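Local atomic coordinates of phenylacetic acid degradation-related protein (Ralstonia eutropha JMP134, PDB entry 2PIM), a protein that probably hydrolyses fatty acyl-CoA thioesters, as a putative hot-dog-fold thioesterase related to the PaaI family of phenylacetic acid degradation. Residues V68-T76 with G103-G111; G111-G119 with A129-V137. All coordinates share one frame; numbering follows the deposited sequence. Where two conformers were deposited one is given.

Contact 1 of 2, residues V68-T76 with G103-G111; sequences VTAMLVTAT and GRARLERRG
Leu-72 and Ala-105 meet where the central helix of the hot-dog fold lies on its curved antiparallel sheet. Helix 58-75 is the sausage, and strand 99-107 is part of the sheet that wraps it. Here the segment axes of 68-75 and 103-107 approach to 7.6 Å and cross at -46°.

Apolar packing carries the contact. CB of Ala-105 points toward the helix and sits 3.7 Å from Leu-72 CD2. It also lies beside the Val-68 carbonyl, 3.6 Å from its O atom. The short methyl lets the helix backbone come close, with Thr-69 nearest in register. Leu-72 has CG anti to its own N (chi1 171°), which sends the isobutyl group down to the strand. Its CD2 touches the backbone N of Leu-107 at 3.6 Å, and the two leucine side chains cross at a slant. At the other end Val-68 CG2 rests on the carbonyl O of Gly-103. Leu-39 of strand 38-45 also touches Val-68 and Leu-72.

No hydrogen bond links the two segments. The polar groups find partners on their own side or outside. Thr-76 OG1 bonds to Val-73 O at 2.7 Å, in the carbonyl plane and on a lone pair; Thr-76 N also bonds to that oxygen. Arg-110 NH2 bonds to Leu-34 O.

The Arg-110 guanidinium has Leu-107 CD1 over one face, near its rim. Thr-76 CG2 meets this same CD1 tip to tip at 3.9 Å.

Contact 2 of 2, residues G111-G119 with A129-V137; sequences GRNVCNVVG and ATATATCMV
Val-114 places CG1 anti to its backbone N (chi1 -170°), and Thr-134 does the same with CG2. The two methyls meet across the strands at 3.9 Å. In Thr-134 this leaves OG1 beside the backbone N (chi1 -56°). The Asn-116 side chain runs alongside that of Thr-134. A water donates to Asn-116 OD1 at 2.8 Å; Ala-133 O and Thr-134 OG1 are weak alternatives for its other proton.

Strands 114-123 and 126-136 form an antiparallel beta hairpin in the hot-dog sheet. Three hydrogen-bonded pairs, Cys-115 with Cys-135, Val-117 with Ala-133 and Gly-119 with Ala-131, each make two N-H to O bonds. The Val-117 N bond to Ala-133 O is nearly straight, 3.0 Å long. Beyond them Val-137 N bonds to Asn-113 O at 3.1 Å. CA-H contacts add to the ladder, among them Val-114 CA to Cys-135 O.

The face with Val-117, Ala-133 and Cys-135 turns to helix 58-75, where Thr-69 touches both Val-117 and Ala-133. On it Val-117 CG2 reaches Cys-135 SG at 4.1 Å, and Val-117 CB faces Ala-133 CB at 4.2 Å.

Both contacts reach the same sheet. Strand 99-107 and the corner at Glu-108 join strand 114-123 through Arg-106 O with Val-118 N and Glu-108 N with Asn-116 O, probable hydrogen bonds. Glu-108 and Arg-109 both face Asn-116 in a classic beta bulge. Val-73 CG2 packs on Val-117 CG2, so the same helix that forms contact 1 also covers the inner face of contact 2. The centre of contact 1 lies nearer the chain centre, at about 8 Å against about 11 Å. Contact 1 is apolar between helix and strand; contact 2 is a backbone ladder with a buried apolar face and a more exposed, partly polar one bearing Val-114, Asn-116 and Thr-132.

Contact 1 of 2, residues V68-T76 with G103-G111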
# COMPACT_ATOMS: atom_id res chain seq x y z
N VAL A 68 1.78 6.92 -8.17
CA VAL A 68 1.54 8.23 -8.79
C VAL A 68 2.48 9.32 -8.24
O VAL A 68 3.06 10.15 -9.04
CB VAL A 68 0.02 8.61 -8.76
CG1 VAL A 68 -0.46 8.96 -7.35
CG2 VAL A 68 -0.26 9.70 -9.74
N THR A 69 2.72 9.25 -6.93
CA THR A 69 3.56 10.23 -6.24
C THR A 69 5.05 10.05 -6.59
O THR A 69 5.71 11.00 -6.98
CB THR A 69 3.30 10.25 -4.71
OG1 THR A 69 3.59 8.97 -4.10
CG2 THR A 69 1.87 10.66 -4.42
N ALA A 70 5.53 8.83 -6.52
CA ALA A 70 6.90 8.49 -6.96
C ALA A 70 7.17 8.71 -8.43
O ALA A 70 8.32 9.02 -8.86
CB ALA A 70 7.20 7.04 -6.57
N MSE A 71 6.13 8.52 -9.25
CA MSE A 71 6.25 8.79 -10.70
C MSE A 71 6.45 10.28 -10.93
O MSE A 71 7.35 10.71 -11.70
CB MSE A 71 5.01 8.31 -11.49
CG MSE A 71 5.02 6.84 -11.96
SE MSE A 71 6.70 6.30 -12.87
CE MSE A 71 7.75 5.62 -11.25
N LEU A 72 5.61 11.07 -10.29
CA LEU A 72 5.75 12.53 -10.40
C LEU A 72 7.18 12.99 -10.00
O LEU A 72 7.85 13.70 -10.75
CB LEU A 72 4.66 13.23 -9.60
CG LEU A 72 4.90 14.75 -9.51
CD1 LEU A 72 5.11 15.41 -10.86
CD2 LEU A 72 3.74 15.35 -8.79
N VAL A 73 7.67 12.50 -8.86
CA VAL A 73 9.01 12.87 -8.41
C VAL A 73 10.04 12.48 -9.43
O VAL A 73 10.89 13.29 -9.77
CB VAL A 73 9.40 12.24 -7.05
CG1 VAL A 73 10.82 12.63 -6.67
CG2 VAL A 73 8.43 12.67 -5.98
N THR A 74 9.94 11.25 -9.93
CA THR A 74 10.89 10.72 -10.95
C THR A 74 10.90 11.53 -12.23
O THR A 74 11.97 11.83 -12.80
CB THR A 74 10.57 9.22 -11.24
OG1 THR A 74 10.69 8.51 -10.01
CG2 THR A 74 11.54 8.61 -12.24
N ALA A 75 9.71 11.92 -12.67
CA ALA A 75 9.59 12.81 -13.82
C ALA A 75 10.45 14.07 -13.75
O ALA A 75 10.88 14.57 -14.79
CB ALA A 75 8.15 13.20 -14.02
N THR A 76 10.70 14.58 -12.53
CA THR A 76 11.49 15.81 -12.33
C THR A 76 13.01 15.57 -12.26
O THR A 76 13.77 16.52 -12.31
CB THR A 76 11.03 16.65 -11.08
OG1 THR A 76 11.39 15.99 -9.85
CG2 THR A 76 9.56 16.86 -11.10
N GLY A 103 -5.55 8.39 -10.46
CA GLY A 103 -4.61 8.93 -9.50
C GLY A 103 -4.08 10.26 -9.95
O GLY A 103 -3.66 10.41 -11.10
N ARG A 104 -4.06 11.23 -9.04
CA ARG A 104 -3.50 12.58 -9.33
C ARG A 104 -2.43 12.94 -8.29
O ARG A 104 -2.65 12.77 -7.10
CB ARG A 104 -4.62 13.64 -9.38
CG ARG A 104 -5.59 13.40 -10.53
CD ARG A 104 -6.63 14.53 -10.79
NE ARG A 104 -7.65 14.11 -11.80
CZ ARG A 104 -8.80 13.44 -11.56
NH1 ARG A 104 -9.20 13.11 -10.34
NH2 ARG A 104 -9.60 13.12 -12.56
N ALA A 105 -1.25 13.37 -8.74
CA ALA A 105 -0.19 13.80 -7.86
C ALA A 105 0.11 15.28 -8.07
O ALA A 105 -0.07 15.79 -9.18
CB ALA A 105 1.05 12.95 -8.07
N ARG A 106 0.50 15.96 -6.99
CA ARG A 106 1.02 17.33 -7.00
C ARG A 106 2.21 17.43 -6.04
O ARG A 106 2.13 16.96 -4.90
CB ARG A 106 -0.05 18.36 -6.53
CG ARG A 106 0.48 19.81 -6.47
CD ARG A 106 -0.48 20.87 -5.88
NE ARG A 106 -0.44 21.00 -4.41
CZ ARG A 106 -1.32 20.43 -3.58
NH1 ARG A 106 -2.31 19.68 -4.03
NH2 ARG A 106 -1.20 20.61 -2.29
N LEU A 107 3.27 18.09 -6.49
CA LEU A 107 4.40 18.48 -5.62
C LEU A 107 4.06 19.67 -4.73
O LEU A 107 3.80 20.74 -5.22
CB LEU A 107 5.64 18.85 -6.47
CG LEU A 107 6.37 17.63 -7.01
CD1 LEU A 107 7.24 17.97 -8.20
CD2 LEU A 107 7.17 16.97 -5.90
N GLU A 108 4.09 19.49 -3.41
CA GLU A 108 3.96 20.60 -2.48
C GLU A 108 5.27 21.30 -2.28
O GLU A 108 5.27 22.46 -1.96
CB GLU A 108 3.50 20.16 -1.09
CG GLU A 108 2.09 19.70 -1.04
CD GLU A 108 1.16 20.67 -0.37
OE1 GLU A 108 1.14 21.85 -0.78
OE2 GLU A 108 0.43 20.22 0.55
N ARG A 109 6.36 20.56 -2.39
CA ARG A 109 7.69 21.14 -2.35
C ARG A 109 8.68 20.23 -3.03
O ARG A 109 8.65 19.03 -2.82
CB ARG A 109 8.14 21.34 -0.90
CG ARG A 109 9.60 21.84 -0.82
CD ARG A 109 9.85 22.79 0.32
NE ARG A 109 11.15 23.45 0.13
CZ ARG A 109 12.33 22.89 0.38
NH1 ARG A 109 12.43 21.65 0.86
NH2 ARG A 109 13.43 23.58 0.13
N ARG A 110 9.53 20.82 -3.86
CA ARG A 110 10.67 20.16 -4.50
C ARG A 110 11.94 20.68 -3.87
O ARG A 110 12.38 21.72 -4.26
CB ARG A 110 10.78 20.61 -5.95
CG ARG A 110 9.68 20.21 -6.80
CD ARG A 110 10.02 20.51 -8.28
NE ARG A 110 8.82 21.04 -8.92
CZ ARG A 110 8.57 21.04 -10.22
NH1 ARG A 110 9.44 20.54 -11.10
NH2 ARG A 110 7.41 21.54 -10.61
N GLY A 111 12.53 19.96 -2.94
CA GLY A 111 13.72 20.45 -2.27
C GLY A 111 14.96 20.00 -2.99
O GLY A 111 14.87 19.32 -4.00

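Contact 2 of 2, residues G111-G119 with A129-V137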
# COMPACT_ATOMS: atom_id res chain seq x y z
N GLY A 111 12.53 19.96 -2.94
CA GLY A 111 13.72 20.45 -2.27
C GLY A 111 14.96 20.00 -2.99
O GLY A 111 14.87 19.32 -4.00
N ARG A 112 16.11 20.41 -2.47
CA ARG A 112 17.41 19.91 -2.90
C ARG A 112 17.42 18.37 -2.73
O ARG A 112 17.66 17.66 -3.68
CB ARG A 112 18.52 20.58 -2.08
CG ARG A 112 19.85 20.57 -2.71
CD ARG A 112 20.76 21.48 -1.95
NE ARG A 112 20.60 22.90 -2.26
CZ ARG A 112 21.30 23.54 -3.18
NH1 ARG A 112 22.16 22.89 -3.94
NH2 ARG A 112 21.15 24.84 -3.36
N ASN A 113 17.08 17.84 -1.55
CA ASN A 113 17.07 16.39 -1.39
C ASN A 113 15.73 15.81 -0.97
O ASN A 113 15.59 14.61 -0.98
CB ASN A 113 18.17 15.93 -0.44
CG ASN A 113 19.57 16.27 -0.96
OD1 ASN A 113 20.13 15.65 -1.88
ND2 ASN A 113 20.13 17.28 -0.37
N VAL A 114 14.75 16.63 -0.60
CA VAL A 114 13.43 16.09 -0.25
C VAL A 114 12.33 16.67 -1.11
O VAL A 114 12.34 17.88 -1.36
CB VAL A 114 13.06 16.39 1.23
CG1 VAL A 114 11.83 15.62 1.64
CG2 VAL A 114 14.19 16.03 2.12
N CYS A 115 11.38 15.83 -1.51
CA CYS A 115 10.19 16.29 -2.19
C CYS A 115 9.00 15.84 -1.36
O CYS A 115 8.97 14.73 -0.89
CB CYS A 115 10.07 15.70 -3.60
SG CYS A 115 11.31 16.40 -4.70
N ASN A 116 8.07 16.75 -1.16
CA ASN A 116 6.82 16.48 -0.49
C ASN A 116 5.76 16.47 -1.56
O ASN A 116 5.59 17.43 -2.30
CB ASN A 116 6.57 17.55 0.55
CG ASN A 116 7.71 17.66 1.57
OD1 ASN A 116 7.77 16.88 2.54
ND2 ASN A 116 8.61 18.60 1.35
N VAL A 117 5.08 15.33 -1.69
CA VAL A 117 4.13 15.09 -2.77
C VAL A 117 2.79 14.78 -2.14
O VAL A 117 2.76 14.16 -1.11
CB VAL A 117 4.54 13.86 -3.61
CG1 VAL A 117 3.87 13.94 -5.01
CG2 VAL A 117 6.04 13.75 -3.75
N VAL A 118 1.70 15.23 -2.75
CA VAL A 118 0.38 14.77 -2.33
C VAL A 118 -0.24 14.00 -3.50
O VAL A 118 -0.01 14.33 -4.66
CB VAL A 118 -0.57 15.92 -1.87
CG1 VAL A 118 0.13 16.80 -0.82
CG2 VAL A 118 -0.96 16.75 -3.02
N GLY A 119 -0.98 12.96 -3.16
CA GLY A 119 -1.67 12.15 -4.13
C GLY A 119 -3.13 12.04 -3.73
O GLY A 119 -3.44 12.09 -2.55
N ALA A 129 -9.27 7.86 -1.61
CA ALA A 129 -8.16 7.86 -0.72
C ALA A 129 -7.21 9.00 -1.08
O ALA A 129 -7.16 9.42 -2.24
CB ALA A 129 -7.42 6.52 -0.79
N THR A 130 -6.49 9.49 -0.07
CA THR A 130 -5.42 10.45 -0.29
C THR A 130 -4.11 9.98 0.32
O THR A 130 -4.10 9.10 1.18
CB THR A 130 -5.78 11.84 0.28
OG1 THR A 130 -6.05 11.72 1.65
CG2 THR A 130 -7.02 12.38 -0.37
N ALA A 131 -3.03 10.63 -0.10
CA ALA A 131 -1.72 10.38 0.41
C ALA A 131 -0.83 11.62 0.52
O ALA A 131 -0.96 12.58 -0.24
CB ALA A 131 -1.00 9.39 -0.46
N THR A 132 0.13 11.52 1.44
CA THR A 132 1.26 12.40 1.53
C THR A 132 2.51 11.53 1.49
O THR A 132 2.66 10.62 2.31
CB THR A 132 1.17 13.17 2.90
OG1 THR A 132 0.08 14.10 2.83
CG2 THR A 132 2.46 13.91 3.20
N ALA A 133 3.40 11.83 0.57
CA ALA A 133 4.67 11.13 0.44
C ALA A 133 5.81 12.07 0.73
O ALA A 133 5.82 13.20 0.26
CB ALA A 133 4.84 10.62 -0.97
N THR A 134 6.76 11.59 1.53
CA THR A 134 8.04 12.24 1.73
C THR A 134 9.10 11.41 1.04
O THR A 134 9.28 10.26 1.40
CB THR A 134 8.36 12.31 3.22
OG1 THR A 134 7.29 12.98 3.87
CG2 THR A 134 9.65 13.01 3.47
N CYS A 135 9.78 12.00 0.07
CA CYS A 135 10.68 11.31 -0.83
C CYS A 135 12.03 11.97 -0.79
O CYS A 135 12.11 13.17 -0.70
CB CYS A 135 10.19 11.39 -2.28
SG CYS A 135 8.55 10.76 -2.49
N MSE A 136 13.09 11.18 -0.83
CA MSE A 136 14.44 11.73 -0.91
C MSE A 136 14.93 11.40 -2.29
O MSE A 136 14.46 10.43 -2.88
CB MSE A 136 15.34 11.04 0.10
CG MSE A 136 16.64 11.76 0.42
SE MSE A 136 17.61 10.62 1.68
CE MSE A 136 17.62 11.50 3.23
N VAL A 137 15.90 12.17 -2.80
CA VAL A 137 16.44 11.91 -4.11
C VAL A 137 17.96 11.64 -4.12
O VAL A 137 18.73 12.38 -3.52
CB VAL A 137 16.05 13.04 -5.14
CG1 VAL A 137 14.67 13.68 -4.82
CG2 VAL A 137 17.07 14.08 -5.19
O HOH W 1 5.39 15.48 2.64